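Local coordinates for GDSL-like Lipase/Acylhydrolase family protein (Neisseria meningitidis, PDB 4K9S) that probably removes O-acetyl groups from peptidoglycan, as an SGNH-type (GDSL-like) esterase with a beta-strand domain inserted in the hydrolase fold, at residues A[92-97]-A[110-115]; A[118-123]-A[225-230]; A[153-158]-A[175-180]. All coordinates share one frame; numbering follows the deposited sequence.

Contact 1: A[92-97]-A[110-115]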
loop_
_atom_site.group_PDB
_atom_site.type_symbol
_atom_site.label_atom_id
_atom_site.label_comp_id
_atom_site.label_asym_id
_atom_site.label_seq_id
_atom_site.Cartn_x
_atom_site.Cartn_y
_atom_site.Cartn_z
ATOM N N ALA A 92 5.512 2.525 13.777
ATOM C CA ALA A 92 6.619 3.385 14.185
ATOM C C ALA A 92 7.192 4.085 12.964
ATOM O O ALA A 92 6.666 3.945 11.863
ATOM C CB ALA A 92 7.700 2.560 14.854
ATOM N N ASN A 93 8.267 4.843 13.159
ATOM C CA ASN A 93 9.009 5.392 12.036
ATOM C C ASN A 93 9.775 4.272 11.363
ATOM O O ASN A 93 10.376 3.435 12.037
ATOM C CB ASN A 93 10.009 6.460 12.484
ATOM C CG ASN A 93 9.356 7.784 12.785
ATOM O OD1 ASN A 93 8.484 8.236 12.042
ATOM N ND2 ASN A 93 9.766 8.417 13.886
ATOM N N VAL A 94 9.754 4.269 10.035
ATOM C CA VAL A 94 10.528 3.316 9.268
ATOM C C VAL A 94 11.594 4.056 8.480
ATOM O O VAL A 94 11.286 4.978 7.729
ATOM C CB VAL A 94 9.639 2.523 8.312
ATOM C CG1 VAL A 94 10.505 1.652 7.389
ATOM C CG2 VAL A 94 8.643 1.676 9.100
ATOM N N LYS A 95 12.847 3.654 8.667
ATOM C CA LYS A 95 13.981 4.308 8.033
ATOM C C LYS A 95 13.900 4.234 6.513
ATOM O O LYS A 95 13.752 3.159 5.954
ATOM C CB LYS A 95 15.297 3.672 8.511
ATOM C CG LYS A 95 16.507 4.110 7.697
ATOM C CD LYS A 95 17.823 3.672 8.340
ATOM C CE LYS A 95 19.017 4.466 7.790
ATOM N NZ LYS A 95 19.447 4.092 6.404
ATOM N N GLY A 96 14.013 5.378 5.852
ATOM C CA GLY A 96 14.023 5.420 4.403
ATOM C C GLY A 96 12.627 5.411 3.814
ATOM O O GLY A 96 12.447 5.366 2.602
ATOM N N GLN A 97 11.621 5.430 4.676
ATOM C CA GLN A 97 10.236 5.343 4.220
ATOM C C GLN A 97 9.419 6.372 4.977
ATOM O O GLN A 97 9.907 6.988 5.925
ATOM C CB GLN A 97 9.685 3.911 4.358
ATOM C CG GLN A 97 10.586 2.858 3.656
ATOM C CD GLN A 97 9.998 1.454 3.589
ATOM O OE1 GLN A 97 10.693 0.507 3.218
ATOM N NE2 GLN A 97 8.722 1.314 3.933
ATOM N N SER A 110 11.211 -0.289 14.633
ATOM C CA SER A 110 10.723 -0.931 13.418
ATOM C C SER A 110 11.750 -1.864 12.773
ATOM O O SER A 110 12.942 -1.588 12.744
ATOM C CB SER A 110 10.304 0.130 12.412
ATOM O OG SER A 110 11.407 0.948 12.099
ATOM N N LEU A 111 11.261 -2.985 12.267
ATOM C CA LEU A 111 12.067 -3.888 11.469
ATOM C C LEU A 111 11.320 -4.137 10.171
ATOM O O LEU A 111 10.089 -4.220 10.169
ATOM C CB LEU A 111 12.279 -5.202 12.211
ATOM C CG LEU A 111 13.210 -6.133 11.456
ATOM C CD1 LEU A 111 14.622 -5.527 11.403
ATOM C CD2 LEU A 111 13.199 -7.533 12.075
ATOM N N THR A 112 12.054 -4.262 9.068
ATOM C CA THR A 112 11.436 -4.409 7.753
ATOM C C THR A 112 12.017 -5.618 6.984
ATOM O O THR A 112 13.157 -6.016 7.221
ATOM C CB THR A 112 11.664 -3.118 6.957
ATOM O OG1 THR A 112 10.426 -2.587 6.491
ATOM C CG2 THR A 112 12.492 -3.382 5.797
ATOM N N SER A 113 11.247 -6.202 6.066
ATOM C CA SER A 113 11.731 -7.360 5.297
ATOM C C SER A 113 12.754 -7.021 4.203
ATOM O O SER A 113 13.322 -7.917 3.573
ATOM C CB SER A 113 10.567 -8.163 4.697
ATOM O OG SER A 113 9.875 -7.427 3.710
ATOM N N ARG A 114 13.011 -5.734 3.994
ATOM C CA ARG A 114 13.928 -5.301 2.944
ATOM C C ARG A 114 15.308 -5.918 3.081
ATOM O O ARG A 114 15.815 -6.491 2.130
ATOM C CB ARG A 114 14.027 -3.784 2.889
ATOM C CG ARG A 114 15.162 -3.240 2.048
ATOM C CD ARG A 114 15.184 -1.702 2.102
ATOM N NE ARG A 114 16.177 -1.181 1.175
ATOM C CZ ARG A 114 17.464 -1.001 1.461
ATOM N NH1 ARG A 114 17.927 -1.282 2.672
ATOM N NH2 ARG A 114 18.291 -0.536 0.525
ATOM N N ASN A 115 15.903 -5.806 4.264
ATOM C CA ASN A 115 17.211 -6.397 4.515
ATOM C C ASN A 115 17.177 -7.523 5.536
ATOM O O ASN A 115 18.198 -8.171 5.762
ATOM C CB ASN A 115 18.215 -5.345 4.984
ATOM C CG ASN A 115 18.564 -4.349 3.906
ATOM O OD1 ASN A 115 18.530 -3.140 4.136
ATOM N ND2 ASN A 115 18.903 -4.847 2.718
#

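Contact 2: A[118-123]-A[225-230]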
loop_
_atom_site.group_PDB
_atom_site.type_symbol
_atom_site.label_atom_id
_atom_site.label_comp_id
_atom_site.label_asym_id
_atom_site.label_seq_id
_atom_site.Cartn_x
_atom_site.Cartn_y
_atom_site.Cartn_z
ATOM N N GLY A 118 12.128 -12.115 9.605
ATOM C CA GLY A 118 11.252 -11.957 10.745
ATOM C C GLY A 118 9.914 -12.621 10.514
ATOM O O GLY A 118 9.563 -12.955 9.372
ATOM N N ASP A 119 9.170 -12.818 11.600
ATOM C CA ASP A 119 7.802 -13.309 11.529
ATOM C C ASP A 119 6.843 -12.194 11.064
ATOM O O ASP A 119 5.893 -11.854 11.765
ATOM C CB ASP A 119 7.382 -13.827 12.904
ATOM C CG ASP A 119 6.012 -14.488 12.900
ATOM O OD1 ASP A 119 5.561 -14.968 11.836
ATOM O OD2 ASP A 119 5.389 -14.543 13.977
ATOM N N PHE A 120 7.092 -11.646 9.877
ATOM C CA PHE A 120 6.370 -10.472 9.381
ATOM C C PHE A 120 4.919 -10.748 9.013
ATOM O O PHE A 120 4.633 -11.688 8.277
ATOM C CB PHE A 120 7.038 -9.922 8.114
ATOM C CG PHE A 120 8.445 -9.440 8.312
ATOM C CD1 PHE A 120 8.695 -8.237 8.955
ATOM C CD2 PHE A 120 9.514 -10.170 7.810
ATOM C CE1 PHE A 120 9.988 -7.786 9.130
ATOM C CE2 PHE A 120 10.814 -9.717 7.961
ATOM C CZ PHE A 120 11.050 -8.516 8.626
ATOM N N PRO A 121 4.004 -9.895 9.481
ATOM C CA PRO A 121 2.646 -9.923 8.946
ATOM C C PRO A 121 2.627 -9.283 7.564
ATOM O O PRO A 121 3.658 -8.773 7.130
ATOM C CB PRO A 121 1.859 -9.086 9.950
ATOM C CG PRO A 121 2.862 -8.142 10.511
ATOM C CD PRO A 121 4.166 -8.885 10.544
ATOM N N LEU A 122 1.492 -9.349 6.873
ATOM C CA LEU A 122 1.345 -8.753 5.548
ATOM C C LEU A 122 1.863 -7.316 5.589
ATOM O O LEU A 122 1.457 -6.545 6.451
ATOM C CB LEU A 122 -0.140 -8.788 5.170
ATOM C CG LEU A 122 -0.777 -8.597 3.788
ATOM C CD1 LEU A 122 -1.333 -7.177 3.629
ATOM C CD2 LEU A 122 0.133 -8.970 2.632
ATOM N N GLY A 123 2.791 -6.966 4.702
ATOM C CA GLY A 123 3.325 -5.611 4.665
ATOM C C GLY A 123 4.832 -5.526 4.845
ATOM O O GLY A 123 5.471 -4.560 4.398
ATOM N N SER A 225 7.013 -13.716 -0.077
ATOM C CA SER A 225 7.470 -14.950 0.548
ATOM C C SER A 225 8.318 -14.720 1.819
ATOM O O SER A 225 8.600 -15.651 2.560
ATOM C CB SER A 225 8.259 -15.767 -0.467
ATOM O OG SER A 225 9.481 -15.126 -0.763
ATOM N N LYS A 226 8.725 -13.477 2.060
ATOM C CA LYS A 226 9.564 -13.136 3.206
ATOM C C LYS A 226 8.700 -12.948 4.433
ATOM O O LYS A 226 9.193 -12.875 5.561
ATOM C CB LYS A 226 10.308 -11.826 2.936
ATOM C CG LYS A 226 11.519 -11.938 2.020
ATOM C CD LYS A 226 11.862 -10.562 1.445
ATOM C CE LYS A 226 13.368 -10.338 1.347
ATOM N NZ LYS A 226 13.726 -9.068 0.662
ATOM N N TRP A 227 7.398 -12.855 4.191
ATOM C CA TRP A 227 6.427 -12.643 5.247
ATOM C C TRP A 227 5.888 -13.982 5.736
ATOM O O TRP A 227 6.159 -15.032 5.152
ATOM C CB TRP A 227 5.301 -11.737 4.758
ATOM C CG TRP A 227 5.815 -10.479 4.123
ATOM C CD1 TRP A 227 7.056 -9.946 4.265
ATOM C CD2 TRP A 227 5.115 -9.623 3.225
ATOM N NE1 TRP A 227 7.175 -8.814 3.525
ATOM C CE2 TRP A 227 5.990 -8.584 2.878
ATOM C CE3 TRP A 227 3.824 -9.631 2.680
ATOM C CZ2 TRP A 227 5.622 -7.557 2.012
ATOM C CZ3 TRP A 227 3.461 -8.617 1.820
ATOM C CH2 TRP A 227 4.360 -7.594 1.493
ATOM N N ARG A 228 5.141 -13.950 6.828
ATOM C CA ARG A 228 4.698 -15.188 7.429
ATOM C C ARG A 228 3.672 -15.909 6.536
ATOM O O ARG A 228 3.001 -15.300 5.691
ATOM C CB ARG A 228 4.136 -14.913 8.814
ATOM C CG ARG A 228 2.755 -14.337 8.779
ATOM C CD ARG A 228 2.426 -13.600 10.065
ATOM N NE ARG A 228 0.994 -13.343 10.135
ATOM C CZ ARG A 228 0.129 -14.121 10.770
ATOM N NH1 ARG A 228 0.551 -15.201 11.415
ATOM N NH2 ARG A 228 -1.157 -13.812 10.765
ATOM N N ALA A 229 3.569 -17.213 6.751
ATOM C CA ALA A 229 2.713 -18.095 5.985
ATOM C C ALA A 229 1.258 -17.647 5.972
ATOM O O ALA A 229 0.552 -17.839 4.990
ATOM C CB ALA A 229 2.827 -19.531 6.534
ATOM N N ASP A 230 0.805 -17.050 7.061
ATOM C CA ASP A 230 -0.590 -16.660 7.159
ATOM C C ASP A 230 -0.879 -15.256 6.613
ATOM O O ASP A 230 -1.913 -14.669 6.927
ATOM C CB ASP A 230 -1.051 -16.773 8.611
ATOM C CG ASP A 230 -1.287 -18.212 9.038
ATOM O OD1 ASP A 230 -1.709 -19.028 8.190
ATOM O OD2 ASP A 230 -1.061 -18.526 10.229
HETATM O O HOH W 1 11.723 -13.414 6.761
#

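Contact 3: A[153-158]-A[175-180]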
loop_
_atom_site.group_PDB
_atom_site.type_symbol
_atom_site.label_atom_id
_atom_site.label_comp_id
_atom_site.label_asym_id
_atom_site.label_seq_id
_atom_site.Cartn_x
_atom_site.Cartn_y
_atom_site.Cartn_z
ATOM N N ALA A 153 -0.995 -7.341 15.876
ATOM C CA ALA A 153 -0.236 -7.385 17.115
ATOM C C ALA A 153 0.052 -8.805 17.562
ATOM O O ALA A 153 -0.785 -9.684 17.430
ATOM C CB ALA A 153 -0.987 -6.651 18.200
ATOM N N LYS A 154 1.246 -9.023 18.085
ATOM C CA LYS A 154 1.597 -10.309 18.649
ATOM C C LYS A 154 2.297 -10.106 19.971
ATOM O O LYS A 154 3.402 -9.557 20.020
ATOM C CB LYS A 154 2.492 -11.109 17.702
ATOM C CG LYS A 154 3.016 -12.417 18.315
ATOM C CD LYS A 154 3.917 -13.174 17.345
ATOM C CE LYS A 154 5.121 -12.321 16.929
ATOM N NZ LYS A 154 6.038 -13.072 16.021
ATOM N N PRO A 155 1.666 -10.574 21.056
ATOM C CA PRO A 155 2.219 -10.391 22.393
ATOM C C PRO A 155 3.287 -11.440 22.627
ATOM O O PRO A 155 3.284 -12.478 21.964
ATOM C CB PRO A 155 1.011 -10.662 23.284
ATOM C CG PRO A 155 0.273 -11.716 22.549
ATOM C CD PRO A 155 0.459 -11.421 21.082
ATOM N N LEU A 156 4.198 -11.172 23.550
ATOM C CA LEU A 156 5.205 -12.158 23.912
ATOM C C LEU A 156 4.516 -13.319 24.613
ATOM O O LEU A 156 4.858 -14.474 24.390
ATOM C CB LEU A 156 6.247 -11.522 24.828
ATOM C CG LEU A 156 7.355 -12.408 25.391
ATOM C CD1 LEU A 156 8.037 -13.237 24.307
ATOM C CD2 LEU A 156 8.363 -11.520 26.074
ATOM N N LEU A 157 3.528 -12.991 25.445
ATOM C CA LEU A 157 2.790 -13.972 26.247
ATOM C C LEU A 157 1.334 -13.984 25.830
ATOM O O LEU A 157 0.774 -12.941 25.521
ATOM C CB LEU A 157 2.843 -13.574 27.720
ATOM C CG LEU A 157 3.482 -14.498 28.745
ATOM C CD1 LEU A 157 4.836 -14.936 28.270
ATOM C CD2 LEU A 157 3.603 -13.747 30.061
ATOM N N ALA A 158 0.719 -15.158 25.859
ATOM C CA ALA A 158 -0.648 -15.334 25.383
ATOM C C ALA A 158 -1.650 -14.218 25.780
ATOM O O ALA A 158 -1.898 -13.301 24.992
ATOM C CB ALA A 158 -1.168 -16.711 25.763
ATOM N N GLY A 175 0.219 -15.510 19.333
ATOM C CA GLY A 175 0.387 -15.375 17.898
ATOM C C GLY A 175 -0.091 -14.018 17.405
ATOM O O GLY A 175 -0.760 -13.280 18.134
ATOM N N TRP A 176 0.263 -13.693 16.162
ATOM C CA TRP A 176 -0.274 -12.527 15.451
ATOM C C TRP A 176 -1.795 -12.529 15.416
ATOM O O TRP A 176 -2.422 -13.560 15.174
ATOM C CB TRP A 176 0.248 -12.489 14.011
ATOM C CG TRP A 176 1.658 -12.002 13.897
ATOM C CD1 TRP A 176 2.767 -12.753 13.645
ATOM C CD2 TRP A 176 2.115 -10.652 14.050
ATOM N NE1 TRP A 176 3.887 -11.957 13.637
ATOM C CE2 TRP A 176 3.512 -10.661 13.877
ATOM C CE3 TRP A 176 1.478 -9.440 14.317
ATOM C CZ2 TRP A 176 4.278 -9.505 13.952
ATOM C CZ3 TRP A 176 2.241 -8.296 14.400
ATOM C CH2 TRP A 176 3.629 -8.334 14.218
ATOM N N GLN A 177 -2.384 -11.364 15.648
ATOM C CA GLN A 177 -3.830 -11.228 15.607
ATOM C C GLN A 177 -4.177 -9.766 15.407
ATOM O O GLN A 177 -3.310 -8.892 15.506
ATOM C CB GLN A 177 -4.458 -11.776 16.898
ATOM C CG GLN A 177 -3.903 -11.138 18.157
ATOM C CD GLN A 177 -4.267 -11.895 19.428
ATOM O OE1 GLN A 177 -5.309 -11.655 20.035
ATOM N NE2 GLN A 177 -3.394 -12.804 19.841
ATOM N N VAL A 178 -5.436 -9.486 15.099
ATOM C CA VAL A 178 -5.880 -8.100 15.045
ATOM C C VAL A 178 -6.626 -7.712 16.323
ATOM O O VAL A 178 -7.560 -8.389 16.748
ATOM C CB VAL A 178 -6.765 -7.829 13.818
ATOM C CG1 VAL A 178 -7.345 -6.436 13.891
ATOM C CG2 VAL A 178 -5.969 -8.015 12.537
ATOM N N LEU A 179 -6.200 -6.614 16.929
ATOM C CA LEU A 179 -6.844 -6.072 18.113
ATOM C C LEU A 179 -7.837 -5.010 17.654
ATOM O O LEU A 179 -7.448 -4.090 16.938
ATOM C CB LEU A 179 -5.789 -5.423 19.005
ATOM C CG LEU A 179 -5.087 -6.200 20.116
ATOM C CD1 LEU A 179 -4.905 -7.689 19.818
ATOM C CD2 LEU A 179 -3.763 -5.536 20.381
ATOM N N ASP A 180 -9.106 -5.137 18.050
ATOM C CA ASP A 180 -10.129 -4.155 17.665
ATOM C C ASP A 180 -10.501 -3.258 18.826
ATOM O O ASP A 180 -10.930 -3.737 19.878
ATOM C CB ASP A 180 -11.403 -4.835 17.152
ATOM C CG ASP A 180 -11.213 -5.487 15.798
ATOM O OD1 ASP A 180 -10.237 -5.133 15.083
ATOM O OD2 ASP A 180 -12.044 -6.352 15.451
HETATM O O HOH W 2 2.380 -14.863 21.241
#

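Contact 1: A[92-97]-A[110-115]
Ser110 turns its hydroxyl into the position between its own backbone N and carbonyl carbon (chi1 60°), and from there OG reaches across to the backbone of Asn93. It gives its proton to Asn93 O at 2.7 Å, the donor lying in the carbonyl plane with a C=O...OG angle of 146°. This is the one hydrogen bond between the two segments. Serine suits the place: its short arm lets a strand residue bind the main chain of a passing loop that itself forms no strand pairing. Val94 has CG1 anti to its backbone N (chi1 173°), which leaves CG2 beside that N and facing the serine; Val94 CG2 rests 4.0 Å from Ser110 CB. The other branch of Val94, CG1, comes near the hydroxyl of Thr112, 4.3 Å from its OG1. Ala92 completes the contact with its methyl, Ala92 CB standing 4.3 Å from Ser110 CB. Past Val94 the loop reverses in a type II beta turn closed by Gln97 N to Val94 O at 3.1 Å. Gly96 fits its third position, whose positive phi a residue without a CB adopts readily. Gln97, though its CB points toward the strand, finds its polar partners elsewhere: OE1 accepts from Asn217 N, and NE2 donates to Tyr90 OH. The loop between helix 68-81 and strand 102-106 thus lies against strand 109-112, an outermost strand of a five-stranded antiparallel sheet, while Val94 and Thr112 also touch Ile125 on the adjoining strand 125-128.

Contact 2: A[118-123]-A[225-230]
Phe120 O receives the central bond, from Arg228 N at 2.7 Å; the bond is nearly straight (166° at the hydrogen) and lies in the carbonyl plane. Beside it, the indole of Trp227 carries the backbone of 121-123 on one face. Gly123 N stands 3.3 Å above the ring plane toward the rim, and Gly123 CA makes a CH-pi contact 4.0 Å from the centroid of the six-membered ring. Glycine suits the backbone angles here (phi 122°), at which a CB would press on Leu122 O. Leu122 bends its end back to the same ring, CD2 meeting Trp227 CZ3 at 3.4 Å, while Phe120 CB packs on Trp227 CD1 at 3.8 Å. The phenyl ring of Phe120 presents its edge to Lys226 O. A water accepts from Gly118 N and donates to Lys226 O. Arg228 sets CG between its backbone N and carbonyl carbon (chi1 77°) and then runs extended, so its methylenes pass alongside Phe120 O and bring CD to 3.8 Å from Pro121 CA. Asp119 OD1 lies 3.3 Å from Arg228 CB, while OD2 makes a salt bridge with Lys154 NZ. In the second shell, Asp234 of helix 231-238 takes Arg228 NH2 in a salt bridge and also accepts from Leu122 N, fixing both segments; Ser113 OG bonds Trp227 NE1, and Trp224 stacks on the indole. This is an interdomain interface: the loop between strands 109-112 and 125-128 of the beta-sheet part meets the loop between strand 208-215 and helix 231-238 of the hydrolase part.

Contact 3: A[153-158]-A[175-180]
Ala153 and Gln177 form an antiparallel, hydrogen-bonded pair between the edge strand 177-183 and its neighbour 147-155. Ala153 N donates to Gln177 O at 2.8 Å, nearly along the C=O axis, and Gln177 N returns a bond of 2.9 Å to Ala153 O from a position tilted 28° off the carbonyl plane. Trp176 CA adds a CA-H...O contact to the same Ala153 O. A water extends the polar link beyond the pair, donating to Pro155 O and accepting from Gly175 N. Gln177 NE2 also donates back to Gly175 O at 3.2 Å in an almost linear bond, while its OE1 accepts from Asn172 N. Strand 177-183 is the last on that side of the five-stranded antiparallel sheet in the beta-strand domain inserted in the hydrolase fold; the short segments of the two strands run at 103° to each other, and pairing goes on at Leu179 and Leu151. The CH-pi contact belongs to Lys154 and Trp176. The backbone sets Lys154 CB over one face of the indole, 3.9 Å from the centroid of the Trp176 five-membered ring. With CG anti to the backbone N (chi1 174°) and a bend at chi3, the chain carries on until Lys154 CE comes 3.5 Å from Trp176 NE1. A long aliphatic chain can cover the ring and still deliver its ammonium to Asp119, with which it makes a salt bridge. The apolar contact is Ala153 CB on Leu179 CD2 at 3.7 Å. Separately, Pro155 CD is in van der Waals contact with Gly175 O.

Contact 1 closes before contact 2 opens, and contact 3 lies nested within the long loop that contact 2 closes. Contacts 1 and 3 mark the two outer strands, 109-112 and 177-183, of one five-stranded antiparallel sheet; their centres are about 20 Å apart, and their nearest atoms about 9 Å. Contact 2 lies about 14 Å, centre to centre, from each and touches both. Its segments 118-123 and 225-230 together meet both margins of the sheet: Phe120 and Trp227 reach Ser113 at one, and Pro121 and Arg228 pack against Trp176 at the other. This probably fixes how the inserted beta domain sits on the hydrolase domain.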